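Local coordinates for lipoprotein (Mycoplasma mycoides subsp. capri, PDB 7ADK), which probably acts as a peptidase of the PA clan, the group of chymotrypsin-like proteases, and is seen bound to another protein, at residues B[278-283]-B[589-594]; B[480-485]-B[651-656]; B[640-645]-B[777-782]; B[673-678]-B[684-689]. One frame throughout, in Å; residues are numbered along the deposited sequence.

From the N terminus, segment 278-283, just before strand 289-293 of the antiparallel sheet, is joined across 305 intervening residues to 589-594, which leads into strand 594-595 of the mixed sheet; contact 1 closes that loop. Contact 2 opens inside it, at 480-485, and closes beyond it at 651-656, so the two cross. Contact 3, from 640-645 to 777-782, crosses contact 2 in turn and lies wholly after contact 1. Contact 4, between 673-678 and 684-689, is nested within contact 3 and touches it where Tyr673 packs on Tyr645. Contact 2 ties a strand connection to helix 651-655, contact 3 a hairpin turn to the loop before that helix, and contact 4 closes the short loop ahead of helix 688-691.

Contact 1 (B[278-283]-B[589-594]); sequences AKTVGL and SDKKVK
Thr280 and Lys591 mark where two loops pass closest, their CA atoms 7.2 Å apart; neither 278-283 nor most of 589-594 is regular helix or strand, and no backbone bonds join them. Lys591 is the centre of an inverse gamma turn, and its CB points toward the other loop. From there the side chain reaches out extended beyond CG and crosses the short Thr280 side chain at about a right angle. The lysine's aliphatic part lies over the threonine fork, with CD 3.6 Å from the Thr280 CG2 methyl, while Lys591 NZ donates a hydrogen bond of 3.1 Å to Thr280 OG1. The torsion of Thr280 (chi1 -52°) sets CG2 anti to the backbone N and OG1 beside it, presenting methyl and hydroxyl together. Threonine suits the place because it offers both an apolar and a polar surface. Its hydroxyl also bonds to the backbone oxygen of Asn275, and Lys591 NZ forms a salt bridge with Glu276. The ammonium is therefore shared between a neutral oxygen and a carboxylate of the same loop, so its charge is probably compensated mainly by Glu276, with the buried Thr280 hydroxyl adding a second grip.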
loop_
_atom_site.group_PDB
_atom_site.type_symbol
_atom_site.label_atom_id
_atom_site.label_comp_id
_atom_site.label_asym_id
_atom_site.label_seq_id
_atom_site.Cartn_x
_atom_site.Cartn_y
_atom_site.Cartn_z
ATOM N N ALA B 278 -18.928 3.250 -7.682
ATOM C CA ALA B 278 -19.075 2.018 -6.923
ATOM C C ALA B 278 -20.281 2.150 -6.010
ATOM O O ALA B 278 -20.631 3.246 -5.613
ATOM C CB ALA B 278 -17.802 1.740 -6.150
ATOM N N LYS B 279 -20.896 1.018 -5.680
ATOM C CA LYS B 279 -22.330 0.908 -5.359
ATOM C C LYS B 279 -23.178 0.973 -6.658
ATOM O O LYS B 279 -24.343 0.583 -6.636
ATOM C CB LYS B 279 -22.734 1.845 -4.200
ATOM C CG LYS B 279 -24.040 1.496 -3.463
ATOM C CD LYS B 279 -23.951 0.244 -2.585
ATOM C CE LYS B 279 -25.234 0.066 -1.780
ATOM N NZ LYS B 279 -25.102 -0.960 -0.723
ATOM N N THR B 280 -22.538 1.283 -7.803
ATOM C CA THR B 280 -22.994 0.989 -9.164
ATOM C C THR B 280 -21.953 0.249 -10.021
ATOM O O THR B 280 -22.271 -0.823 -10.498
ATOM C CB THR B 280 -23.493 2.245 -9.879
ATOM O OG1 THR B 280 -24.449 2.911 -9.087
ATOM C CG2 THR B 280 -24.149 1.906 -11.206
ATOM N N VAL B 281 -20.745 0.769 -10.267
ATOM C CA VAL B 281 -19.881 0.263 -11.374
ATOM C C VAL B 281 -18.786 -0.733 -10.991
ATOM O O VAL B 281 -18.710 -1.810 -11.571
ATOM C CB VAL B 281 -19.337 1.433 -12.221
ATOM C CG1 VAL B 281 -18.155 1.084 -13.123
ATOM C CG2 VAL B 281 -20.478 1.980 -13.077
ATOM N N GLY B 282 -17.874 -0.387 -10.093
ATOM C CA GLY B 282 -16.724 -1.222 -9.725
ATOM C C GLY B 282 -16.986 -2.230 -8.629
ATOM O O GLY B 282 -16.137 -3.015 -8.231
ATOM N N LEU B 283 -18.196 -2.168 -8.128
ATOM C CA LEU B 283 -18.810 -2.989 -7.110
ATOM C C LEU B 283 -20.111 -3.464 -7.724
ATOM O O LEU B 283 -20.733 -2.737 -8.489
ATOM C CB LEU B 283 -18.986 -2.119 -5.857
ATOM C CG LEU B 283 -19.937 -2.611 -4.759
ATOM C CD1 LEU B 283 -19.751 -1.719 -3.534
ATOM C CD2 LEU B 283 -21.407 -2.537 -5.175
ATOM N N SER B 589 -31.094 -6.625 -9.008
ATOM C CA SER B 589 -30.814 -5.211 -9.324
ATOM C C SER B 589 -31.620 -4.590 -10.497
ATOM O O SER B 589 -31.855 -5.236 -11.526
ATOM C CB SER B 589 -29.327 -5.054 -9.596
ATOM O OG SER B 589 -29.073 -3.693 -9.851
ATOM N N ASP B 590 -31.944 -3.290 -10.409
ATOM C CA ASP B 590 -32.449 -2.497 -11.542
ATOM C C ASP B 590 -31.353 -1.819 -12.400
ATOM O O ASP B 590 -31.589 -1.613 -13.592
ATOM C CB ASP B 590 -33.503 -1.478 -11.066
ATOM C CG ASP B 590 -34.912 -2.055 -10.872
ATOM O OD1 ASP B 590 -35.875 -1.267 -10.714
ATOM O OD2 ASP B 590 -35.090 -3.285 -10.894
ATOM N N LYS B 591 -30.184 -1.465 -11.843
ATOM C CA LYS B 591 -29.063 -0.834 -12.568
ATOM C C LYS B 591 -28.265 -1.843 -13.415
ATOM O O LYS B 591 -27.044 -1.937 -13.307
ATOM C CB LYS B 591 -28.160 -0.012 -11.631
ATOM C CG LYS B 591 -28.791 1.253 -11.033
ATOM C CD LYS B 591 -27.694 2.206 -10.532
ATOM C CE LYS B 591 -28.203 3.536 -9.976
ATOM N NZ LYS B 591 -27.100 4.419 -9.541
ATOM N N LYS B 592 -28.952 -2.611 -14.263
ATOM C CA LYS B 592 -28.351 -3.475 -15.298
ATOM C C LYS B 592 -27.684 -2.650 -16.394
ATOM O O LYS B 592 -28.067 -1.498 -16.614
ATOM C CB LYS B 592 -29.371 -4.448 -15.873
ATOM C CG LYS B 592 -29.827 -5.478 -14.834
ATOM C CD LYS B 592 -30.642 -6.592 -15.488
ATOM C CE LYS B 592 -31.013 -7.663 -14.478
ATOM N NZ LYS B 592 -31.986 -7.195 -13.486
ATOM N N VAL B 593 -26.685 -3.227 -17.070
ATOM C CA VAL B 593 -25.935 -2.473 -18.085
ATOM C C VAL B 593 -26.752 -2.165 -19.337
ATOM O O VAL B 593 -27.639 -2.920 -19.738
ATOM C CB VAL B 593 -24.604 -3.122 -18.476
ATOM C CG1 VAL B 593 -23.757 -3.424 -17.252
ATOM C CG2 VAL B 593 -24.726 -4.399 -19.293
ATOM N N LYS B 594 -26.395 -1.039 -19.950
ATOM C CA LYS B 594 -26.818 -0.515 -21.253
ATOM C C LYS B 594 -25.560 -0.199 -22.066
ATOM O O LYS B 594 -24.474 -0.186 -21.509
ATOM C CB LYS B 594 -27.675 0.735 -21.012
ATOM C CG LYS B 594 -29.046 0.463 -20.385
ATOM C CD LYS B 594 -29.697 1.727 -19.822
ATOM C CE LYS B 594 -28.979 2.204 -18.564
ATOM N NZ LYS B 594 -29.594 3.390 -17.956
#

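Contact 2 (B[480-485]-B[651-656]); sequences NGHDSN and DEKQLK
His482 turns one face of its imidazole to the backbone of helix 651-655, where Lys653 CA sits over the ring, offset toward its rim, 4.3 Å from the His482 ring centroid and 16° off the ring normal. This is a CH-pi contact, made by a backbone carbon and not by the lysine's charged end. The ring gets there because His482 CB points toward the helix and CG lies anti to the carbonyl carbon (chi1 -81°). His482 CE1 also comes 3.4 Å from Glu652 O, approaching the carbonyl at a slant to the ring plane. Lys653 CG is the side-chain atom that comes nearest the ring, 4.1 Å from His482 ND1; beyond it the chain bends at chi2 and chi3 and carries NZ off to a salt bridge with Glu650. A flat imidazole suits this place, since its face can lie against a backbone CH of the helix. Farther along the loop, Asp483 OD2 accepts from Asn485 N at 2.9 Å on its anti lone pair and from Asn485 ND2 on the syn side. A basic side chain of another protein chain pairs with the same carboxylate. That aspartate makes an Asx turn, shaping the connection between strands 461-467 and 486-493, antiparallel neighbours in the sheet.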
loop_
_atom_site.group_PDB
_atom_site.type_symbol
_atom_site.label_atom_id
_atom_site.label_comp_id
_atom_site.label_asym_id
_atom_site.label_seq_id
_atom_site.Cartn_x
_atom_site.Cartn_y
_atom_site.Cartn_z
ATOM N N ASN B 480 -6.413 -6.270 -2.344
ATOM C CA ASN B 480 -7.482 -7.218 -2.633
ATOM C C ASN B 480 -7.393 -8.502 -1.794
ATOM O O ASN B 480 -8.427 -9.000 -1.365
ATOM C CB ASN B 480 -7.422 -7.452 -4.143
ATOM C CG ASN B 480 -8.569 -8.201 -4.774
ATOM O OD1 ASN B 480 -8.866 -7.973 -5.934
ATOM N ND2 ASN B 480 -9.227 -9.115 -4.099
ATOM N N GLY B 481 -6.199 -9.025 -1.513
ATOM C CA GLY B 481 -6.009 -10.190 -0.636
ATOM C C GLY B 481 -5.993 -9.862 0.857
ATOM O O GLY B 481 -5.829 -10.749 1.687
ATOM N N HIS B 482 -6.132 -8.586 1.210
ATOM C CA HIS B 482 -5.998 -8.033 2.558
ATOM C C HIS B 482 -7.267 -7.348 3.053
ATOM O O HIS B 482 -7.361 -7.123 4.254
ATOM C CB HIS B 482 -4.807 -7.057 2.587
ATOM C CG HIS B 482 -3.470 -7.740 2.719
ATOM N ND1 HIS B 482 -2.707 -7.774 3.887
ATOM C CD2 HIS B 482 -2.883 -8.544 1.789
ATOM C CE1 HIS B 482 -1.687 -8.609 3.634
ATOM N NE2 HIS B 482 -1.770 -9.085 2.384
ATOM N N ASP B 483 -8.238 -7.015 2.194
ATOM C CA ASP B 483 -9.499 -6.422 2.637
ATOM C C ASP B 483 -10.646 -7.445 2.650
ATOM O O ASP B 483 -10.922 -8.104 1.652
ATOM C CB ASP B 483 -9.825 -5.181 1.796
ATOM C CG ASP B 483 -10.700 -4.216 2.573
ATOM O OD1 ASP B 483 -10.288 -3.072 2.824
ATOM O OD2 ASP B 483 -11.774 -4.641 3.030
ATOM N N SER B 484 -11.368 -7.541 3.770
ATOM C CA SER B 484 -12.561 -8.379 3.957
ATOM C C SER B 484 -13.815 -7.881 3.225
ATOM O O SER B 484 -14.798 -8.610 3.129
ATOM C CB SER B 484 -12.841 -8.551 5.453
ATOM O OG SER B 484 -12.877 -7.304 6.034
ATOM N N ASN B 485 -13.801 -6.674 2.652
ATOM C CA ASN B 485 -14.839 -6.187 1.750
ATOM C C ASN B 485 -14.754 -6.790 0.340
ATOM O O ASN B 485 -15.695 -6.675 -0.437
ATOM C CB ASN B 485 -14.790 -4.664 1.713
ATOM C CG ASN B 485 -15.133 -4.030 3.042
ATOM O OD1 ASN B 485 -16.270 -3.949 3.459
ATOM N ND2 ASN B 485 -14.164 -3.555 3.765
ATOM N N ASP B 651 4.098 -2.423 5.882
ATOM C CA ASP B 651 4.853 -3.634 5.545
ATOM C C ASP B 651 4.002 -4.848 5.167
ATOM O O ASP B 651 4.300 -5.486 4.174
ATOM C CB ASP B 651 5.779 -4.022 6.704
ATOM C CG ASP B 651 6.831 -2.981 7.073
ATOM O OD1 ASP B 651 7.124 -2.099 6.262
ATOM O OD2 ASP B 651 7.385 -3.058 8.174
ATOM N N GLU B 652 2.952 -5.197 5.908
ATOM C CA GLU B 652 2.197 -6.435 5.649
ATOM C C GLU B 652 1.464 -6.428 4.305
ATOM O O GLU B 652 1.484 -7.429 3.595
ATOM C CB GLU B 652 1.197 -6.707 6.766
ATOM C CG GLU B 652 1.873 -6.968 8.105
ATOM C CD GLU B 652 0.864 -7.268 9.212
ATOM O OE1 GLU B 652 -0.079 -8.053 8.992
ATOM O OE2 GLU B 652 1.004 -6.711 10.317
ATOM N N LYS B 653 0.861 -5.294 3.917
ATOM C CA LYS B 653 0.275 -5.110 2.577
ATOM C C LYS B 653 1.370 -5.220 1.518
ATOM O O LYS B 653 1.202 -5.921 0.527
ATOM C CB LYS B 653 -0.468 -3.755 2.502
ATOM C CG LYS B 653 -1.817 -3.803 3.244
ATOM C CD LYS B 653 -2.250 -2.494 3.935
ATOM C CE LYS B 653 -2.857 -1.436 2.999
ATOM N NZ LYS B 653 -3.312 -0.226 3.750
ATOM N N GLN B 654 2.501 -4.552 1.741
ATOM C CA GLN B 654 3.602 -4.465 0.784
ATOM C C GLN B 654 4.534 -5.695 0.725
ATOM O O GLN B 654 5.333 -5.792 -0.200
ATOM C CB GLN B 654 4.345 -3.153 1.077
ATOM C CG GLN B 654 5.432 -2.825 0.047
ATOM C CD GLN B 654 5.738 -1.339 -0.091
ATOM O OE1 GLN B 654 4.922 -0.465 0.154
ATOM N NE2 GLN B 654 6.926 -0.987 -0.528
ATOM N N LEU B 655 4.466 -6.646 1.665
ATOM C CA LEU B 655 5.367 -7.809 1.724
ATOM C C LEU B 655 5.156 -8.770 0.548
ATOM O O LEU B 655 6.020 -8.882 -0.319
ATOM C CB LEU B 655 5.221 -8.503 3.094
ATOM C CG LEU B 655 6.121 -9.737 3.283
ATOM C CD1 LEU B 655 7.602 -9.366 3.251
ATOM C CD2 LEU B 655 5.818 -10.379 4.632
ATOM N N LYS B 656 3.990 -9.418 0.474
ATOM C CA LYS B 656 3.558 -10.239 -0.671
ATOM C C LYS B 656 3.085 -9.333 -1.824
ATOM O O LYS B 656 1.914 -9.335 -2.191
ATOM C CB LYS B 656 2.467 -11.241 -0.223
ATOM C CG LYS B 656 2.854 -12.228 0.898
ATOM C CD LYS B 656 4.029 -13.149 0.538
ATOM C CE LYS B 656 4.317 -14.195 1.631
ATOM N NZ LYS B 656 3.359 -15.332 1.628
#

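Contact 3 (B[640-645]-B[777-782]); sequences AYKDFY and SNETAR
Lys642 and Glu779 form a salt bridge at the surface, pinning the tight turn of a beta hairpin to the loop that precedes helix 651-655. The hairpin consists of strands 769-778 and 783-792, antiparallel neighbours in the mixed sheet, and Glu779 follows directly after the first of them. The backbones stay far apart, 10.6 Å between the CA atoms of Lys642 and Glu779, a gap spanned by the long side chains of lysine and glutamate. Both start toward each other and cross at about a right angle. Glu779 has its CG wedged between the backbone N and the carbonyl carbon (chi1 67°) and then runs extended, whereas Lys642 bends at chi3 to bring its amine round to the carboxylate. Lys642 NZ meets Glu779 OE1 at 2.8 Å on the syn side, 32° out of the carboxylate plane, and its second bond, to OE2, is weak. Two exposed, opposite charges suit a bridge that solvent can reach, and the surrounding water probably moderates its strength.

Each segment is shaped by a polar residue of its own. Asp643 OD1 takes the backbone N of Tyr645 in an Asx turn, and Asp643 OD2 bonds to Ser663; Phe644 and Tyr645 then lie with an atom of each ring over the face of the other. In the hairpin turn, Asn778 ND2 bonds to Tyr703 OH, while its amide oxygen forms an Asx motif: Ala781 N donates to Asn778 OD1 at 2.9 Å, coming from above the carbonyl plane, 63° out of it.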
loop_
_atom_site.group_PDB
_atom_site.type_symbol
_atom_site.label_atom_id
_atom_site.label_comp_id
_atom_site.label_asym_id
_atom_site.label_seq_id
_atom_site.Cartn_x
_atom_site.Cartn_y
_atom_site.Cartn_z
ATOM N N ALA B 640 -0.677 -5.399 -7.551
ATOM C CA ALA B 640 -0.273 -4.395 -6.572
ATOM C C ALA B 640 1.226 -4.002 -6.623
ATOM O O ALA B 640 1.653 -3.129 -5.873
ATOM C CB ALA B 640 -0.715 -4.894 -5.199
ATOM N N TYR B 641 2.041 -4.587 -7.506
ATOM C CA TYR B 641 3.486 -4.344 -7.554
ATOM C C TYR B 641 3.863 -2.879 -7.833
ATOM O O TYR B 641 4.774 -2.347 -7.197
ATOM C CB TYR B 641 4.130 -5.296 -8.573
ATOM C CG TYR B 641 5.644 -5.205 -8.602
ATOM C CD1 TYR B 641 6.397 -5.718 -7.530
ATOM C CD2 TYR B 641 6.299 -4.576 -9.678
ATOM C CE1 TYR B 641 7.797 -5.582 -7.519
ATOM C CE2 TYR B 641 7.699 -4.431 -9.668
ATOM C CZ TYR B 641 8.451 -4.923 -8.582
ATOM O OH TYR B 641 9.798 -4.756 -8.550
ATOM N N LYS B 642 3.136 -2.188 -8.725
ATOM C CA LYS B 642 3.354 -0.756 -9.031
ATOM C C LYS B 642 2.393 0.204 -8.312
ATOM O O LYS B 642 2.312 1.385 -8.640
ATOM C CB LYS B 642 3.445 -0.519 -10.548
ATOM C CG LYS B 642 4.529 -1.407 -11.185
ATOM C CD LYS B 642 5.046 -0.893 -12.533
ATOM C CE LYS B 642 6.002 0.293 -12.358
ATOM N NZ LYS B 642 6.542 0.738 -13.663
ATOM N N ASP B 643 1.677 -0.268 -7.294
ATOM C CA ASP B 643 0.816 0.550 -6.439
ATOM C C ASP B 643 1.642 1.461 -5.518
ATOM O O ASP B 643 2.141 1.049 -4.472
ATOM C CB ASP B 643 -0.139 -0.383 -5.673
ATOM C CG ASP B 643 -1.170 0.325 -4.794
ATOM O OD1 ASP B 643 -0.991 1.529 -4.505
ATOM O OD2 ASP B 643 -2.159 -0.346 -4.424
ATOM N N PHE B 644 1.797 2.715 -5.938
ATOM C CA PHE B 644 2.626 3.737 -5.300
ATOM C C PHE B 644 1.981 4.454 -4.106
ATOM O O PHE B 644 2.628 5.277 -3.460
ATOM C CB PHE B 644 3.052 4.735 -6.382
ATOM C CG PHE B 644 1.934 5.392 -7.165
ATOM C CD1 PHE B 644 1.540 4.868 -8.409
ATOM C CD2 PHE B 644 1.331 6.562 -6.674
ATOM C CE1 PHE B 644 0.585 5.542 -9.182
ATOM C CE2 PHE B 644 0.379 7.232 -7.450
ATOM C CZ PHE B 644 0.016 6.729 -8.706
ATOM N N TYR B 645 0.717 4.169 -3.793
ATOM C CA TYR B 645 0.020 4.823 -2.684
ATOM C C TYR B 645 0.293 4.171 -1.331
ATOM O O TYR B 645 0.111 4.802 -0.291
ATOM C CB TYR B 645 -1.474 4.813 -2.948
ATOM C CG TYR B 645 -1.916 5.638 -4.130
ATOM C CD1 TYR B 645 -2.315 6.961 -3.904
ATOM C CD2 TYR B 645 -1.934 5.098 -5.427
ATOM C CE1 TYR B 645 -2.701 7.764 -4.981
ATOM C CE2 TYR B 645 -2.351 5.891 -6.502
ATOM C CZ TYR B 645 -2.677 7.240 -6.280
ATOM O OH TYR B 645 -2.944 8.050 -7.322
ATOM N N SER B 777 -1.904 -0.060 -21.768
ATOM C CA SER B 777 -1.431 1.058 -20.939
ATOM C C SER B 777 -0.112 1.632 -21.425
ATOM O O SER B 777 0.724 0.914 -21.965
ATOM C CB SER B 777 -1.229 0.640 -19.487
ATOM O OG SER B 777 -2.420 0.153 -18.935
ATOM N N ASN B 778 0.100 2.915 -21.179
ATOM C CA ASN B 778 1.374 3.581 -21.344
ATOM C C ASN B 778 1.579 4.559 -20.184
ATOM O O ASN B 778 1.106 5.690 -20.193
ATOM C CB ASN B 778 1.378 4.231 -22.727
ATOM C CG ASN B 778 2.710 4.836 -23.083
ATOM O OD1 ASN B 778 3.521 5.204 -22.247
ATOM N ND2 ASN B 778 2.976 4.971 -24.349
ATOM N N GLU B 779 2.286 4.114 -19.142
ATOM C CA GLU B 779 2.532 4.915 -17.938
ATOM C C GLU B 779 3.568 6.025 -18.134
ATOM O O GLU B 779 3.711 6.869 -17.259
ATOM C CB GLU B 779 2.830 4.006 -16.732
ATOM C CG GLU B 779 4.144 3.215 -16.816
ATOM C CD GLU B 779 4.414 2.380 -15.549
ATOM O OE1 GLU B 779 4.550 1.139 -15.635
ATOM O OE2 GLU B 779 4.562 2.938 -14.439
ATOM N N THR B 780 4.228 6.098 -19.292
ATOM C CA THR B 780 5.014 7.284 -19.687
ATOM C C THR B 780 4.131 8.328 -20.391
ATOM O O THR B 780 4.247 9.513 -20.105
ATOM C CB THR B 780 6.227 6.887 -20.531
ATOM O OG1 THR B 780 7.007 5.950 -19.826
ATOM C CG2 THR B 780 7.150 8.051 -20.822
ATOM N N ALA B 781 3.183 7.905 -21.233
ATOM C CA ALA B 781 2.109 8.753 -21.766
ATOM C C ALA B 781 1.117 9.217 -20.689
ATOM O O ALA B 781 0.413 10.205 -20.877
ATOM C CB ALA B 781 1.322 7.971 -22.817
ATOM N N ARG B 782 1.012 8.464 -19.590
ATOM C CA ARG B 782 0.025 8.631 -18.525
ATOM C C ARG B 782 -1.417 8.421 -19.025
ATOM O O ARG B 782 -2.360 8.991 -18.492
ATOM C CB ARG B 782 0.296 9.931 -17.739
ATOM C CG ARG B 782 1.791 10.192 -17.475
ATOM C CD ARG B 782 2.034 11.312 -16.462
ATOM N NE ARG B 782 3.447 11.733 -16.471
ATOM C CZ ARG B 782 3.951 12.817 -17.016
ATOM N NH1 ARG B 782 3.222 13.693 -17.645
ATOM N NH2 ARG B 782 5.222 13.059 -16.949
#

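Contact 4 (B[673-678]-B[684-689]); sequences YNKLIN and NSFKEY
Phe686 is gripped along one side of its ring by two consecutive residues, Lys675 and Leu676, and this is the close-packed part of the contact. Lys675 CB meets the ring at its edge, near the ring plane, 3.6 Å from Phe686 CE2. The backbone oxygen Lys675 O lies in plane at the ring edge, where the slightly positive ring hydrogens can suit it. Leu676 comes in obliquely, its CD1 methyl 3.8 Å from Phe686 CD2, and the two side chains cross at about a right angle. Phe686 CG stands anti to the carbonyl carbon (chi1 -56°), which swings the ring out toward the facing loop. A phenyl ring suits this buried place, where it meets the leucine methyl and the first methylene of Lys675.

The rest is looser. Lys675, an exposed residue, bends at chi2 and takes its amine away from the ring, while the side chains of Asn678 and Asn684 come no nearer than 5.0 Å to the facing segment. Another protein chain borders both parts: Asn678 ND2 bonds to one of its acidic side chains and Ser685 OG to its backbone, and Lys675 and Phe686 pack against it. Within the chain, Phe686 lies one residue before Lys687, the N-cap of helix 688-691, so the contact sits just ahead of that helix, whose Tyr689 meets Phe615 edge-to-face.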
loop_
_atom_site.group_PDB
_atom_site.type_symbol
_atom_site.label_atom_id
_atom_site.label_comp_id
_atom_site.label_asym_id
_atom_site.label_seq_id
_atom_site.Cartn_x
_atom_site.Cartn_y
_atom_site.Cartn_z
ATOM N N TYR B 673 -6.741 10.074 -1.844
ATOM C CA TYR B 673 -6.422 8.712 -1.385
ATOM C C TYR B 673 -6.924 8.282 0.005
ATOM O O TYR B 673 -7.648 7.295 0.113
ATOM C CB TYR B 673 -4.915 8.453 -1.520
ATOM C CG TYR B 673 -4.524 7.022 -1.176
ATOM C CD1 TYR B 673 -5.145 5.963 -1.856
ATOM C CD2 TYR B 673 -3.596 6.735 -0.157
ATOM C CE1 TYR B 673 -4.875 4.637 -1.505
ATOM C CE2 TYR B 673 -3.328 5.397 0.198
ATOM C CZ TYR B 673 -3.969 4.343 -0.479
ATOM O OH TYR B 673 -3.688 3.045 -0.196
ATOM N N ASN B 674 -6.563 8.999 1.064
ATOM C CA ASN B 674 -7.010 8.731 2.440
ATOM C C ASN B 674 -7.905 9.866 2.976
ATOM O O ASN B 674 -7.998 10.091 4.182
ATOM C CB ASN B 674 -5.770 8.426 3.314
ATOM C CG ASN B 674 -5.465 6.948 3.454
ATOM O OD1 ASN B 674 -6.335 6.108 3.578
ATOM N ND2 ASN B 674 -4.210 6.581 3.525
ATOM N N LYS B 675 -8.527 10.638 2.076
ATOM C CA LYS B 675 -9.070 11.969 2.377
ATOM C C LYS B 675 -10.598 12.068 2.285
ATOM O O LYS B 675 -11.172 13.012 2.815
ATOM C CB LYS B 675 -8.358 12.994 1.479
ATOM C CG LYS B 675 -6.824 13.036 1.575
ATOM C CD LYS B 675 -6.323 13.539 2.934
ATOM C CE LYS B 675 -4.812 13.787 2.891
ATOM N NZ LYS B 675 -4.320 14.454 4.113
ATOM N N LEU B 676 -11.264 11.105 1.647
ATOM C CA LEU B 676 -12.724 11.055 1.435
ATOM C C LEU B 676 -13.511 10.422 2.605
ATOM O O LEU B 676 -14.729 10.334 2.526
ATOM C CB LEU B 676 -12.999 10.318 0.100
ATOM C CG LEU B 676 -13.115 11.211 -1.146
ATOM C CD1 LEU B 676 -11.966 12.195 -1.303
ATOM C CD2 LEU B 676 -13.172 10.344 -2.394
ATOM N N ILE B 677 -12.855 9.980 3.683
ATOM C CA ILE B 677 -13.505 9.246 4.783
ATOM C C ILE B 677 -14.509 10.152 5.533
ATOM O O ILE B 677 -14.133 11.102 6.220
ATOM C CB ILE B 677 -12.456 8.630 5.752
ATOM C CG1 ILE B 677 -11.240 7.942 5.086
ATOM C CG2 ILE B 677 -13.147 7.647 6.714
ATOM C CD1 ILE B 677 -11.534 6.755 4.173
ATOM N N ASN B 678 -15.801 9.842 5.432
ATOM C CA ASN B 678 -16.903 10.539 6.112
ATOM C C ASN B 678 -17.087 10.110 7.585
ATOM O O ASN B 678 -18.132 9.587 7.976
ATOM C CB ASN B 678 -18.182 10.445 5.258
ATOM C CG ASN B 678 -18.510 9.042 4.792
ATOM O OD1 ASN B 678 -18.034 8.585 3.778
ATOM N ND2 ASN B 678 -19.316 8.316 5.491
ATOM N N ASN B 684 -16.951 17.595 4.883
ATOM C CA ASN B 684 -16.307 17.210 3.625
ATOM C C ASN B 684 -15.240 18.240 3.225
ATOM O O ASN B 684 -15.512 19.428 3.124
ATOM C CB ASN B 684 -17.339 16.989 2.506
ATOM C CG ASN B 684 -18.330 15.885 2.804
ATOM O OD1 ASN B 684 -19.438 16.122 3.256
ATOM N ND2 ASN B 684 -17.986 14.649 2.583
ATOM N N SER B 685 -14.018 17.760 3.004
ATOM C CA SER B 685 -12.847 18.568 2.657
ATOM C C SER B 685 -12.738 18.894 1.158
ATOM O O SER B 685 -11.860 19.657 0.759
ATOM C CB SER B 685 -11.601 17.839 3.162
ATOM O OG SER B 685 -10.496 18.713 3.229
ATOM N N PHE B 686 -13.619 18.340 0.319
ATOM C CA PHE B 686 -13.688 18.572 -1.127
ATOM C C PHE B 686 -15.101 18.991 -1.547
ATOM O O PHE B 686 -16.089 18.508 -0.989
ATOM C CB PHE B 686 -13.241 17.319 -1.886
ATOM C CG PHE B 686 -11.861 16.838 -1.510
ATOM C CD1 PHE B 686 -10.718 17.381 -2.122
ATOM C CD2 PHE B 686 -11.721 15.869 -0.508
ATOM C CE1 PHE B 686 -9.437 16.953 -1.734
ATOM C CE2 PHE B 686 -10.447 15.451 -0.112
ATOM C CZ PHE B 686 -9.300 15.987 -0.725
ATOM N N LYS B 687 -15.210 19.896 -2.524
ATOM C CA LYS B 687 -16.497 20.401 -3.022
ATOM C C LYS B 687 -17.268 19.310 -3.760
ATOM O O LYS B 687 -16.677 18.502 -4.465
ATOM C CB LYS B 687 -16.281 21.602 -3.947
ATOM C CG LYS B 687 -15.589 22.811 -3.306
ATOM C CD LYS B 687 -16.380 23.467 -2.175
ATOM C CE LYS B 687 -15.710 24.787 -1.785
ATOM N NZ LYS B 687 -16.289 25.386 -0.585
ATOM N N GLU B 688 -18.593 19.316 -3.668
ATOM C CA GLU B 688 -19.434 18.254 -4.238
ATOM C C GLU B 688 -19.306 18.109 -5.765
ATOM O O GLU B 688 -19.488 17.007 -6.270
ATOM C CB GLU B 688 -20.882 18.460 -3.772
ATOM C CG GLU B 688 -21.871 17.334 -4.103
ATOM C CD GLU B 688 -22.669 17.470 -5.402
ATOM O OE1 GLU B 688 -23.611 16.679 -5.596
ATOM O OE2 GLU B 688 -22.406 18.372 -6.222
ATOM N N TYR B 689 -18.930 19.161 -6.506
ATOM C CA TYR B 689 -18.652 19.066 -7.945
ATOM C C TYR B 689 -17.379 18.268 -8.268
ATOM O O TYR B 689 -17.208 17.811 -9.391
ATOM C CB TYR B 689 -18.586 20.470 -8.576
ATOM C CG TYR B 689 -17.366 21.309 -8.225
ATOM C CD1 TYR B 689 -16.112 21.035 -8.807
ATOM C CD2 TYR B 689 -17.479 22.368 -7.309
ATOM C CE1 TYR B 689 -14.972 21.766 -8.432
ATOM C CE2 TYR B 689 -16.347 23.124 -6.955
ATOM C CZ TYR B 689 -15.089 22.809 -7.496
ATOM O OH TYR B 689 -13.994 23.492 -7.092
#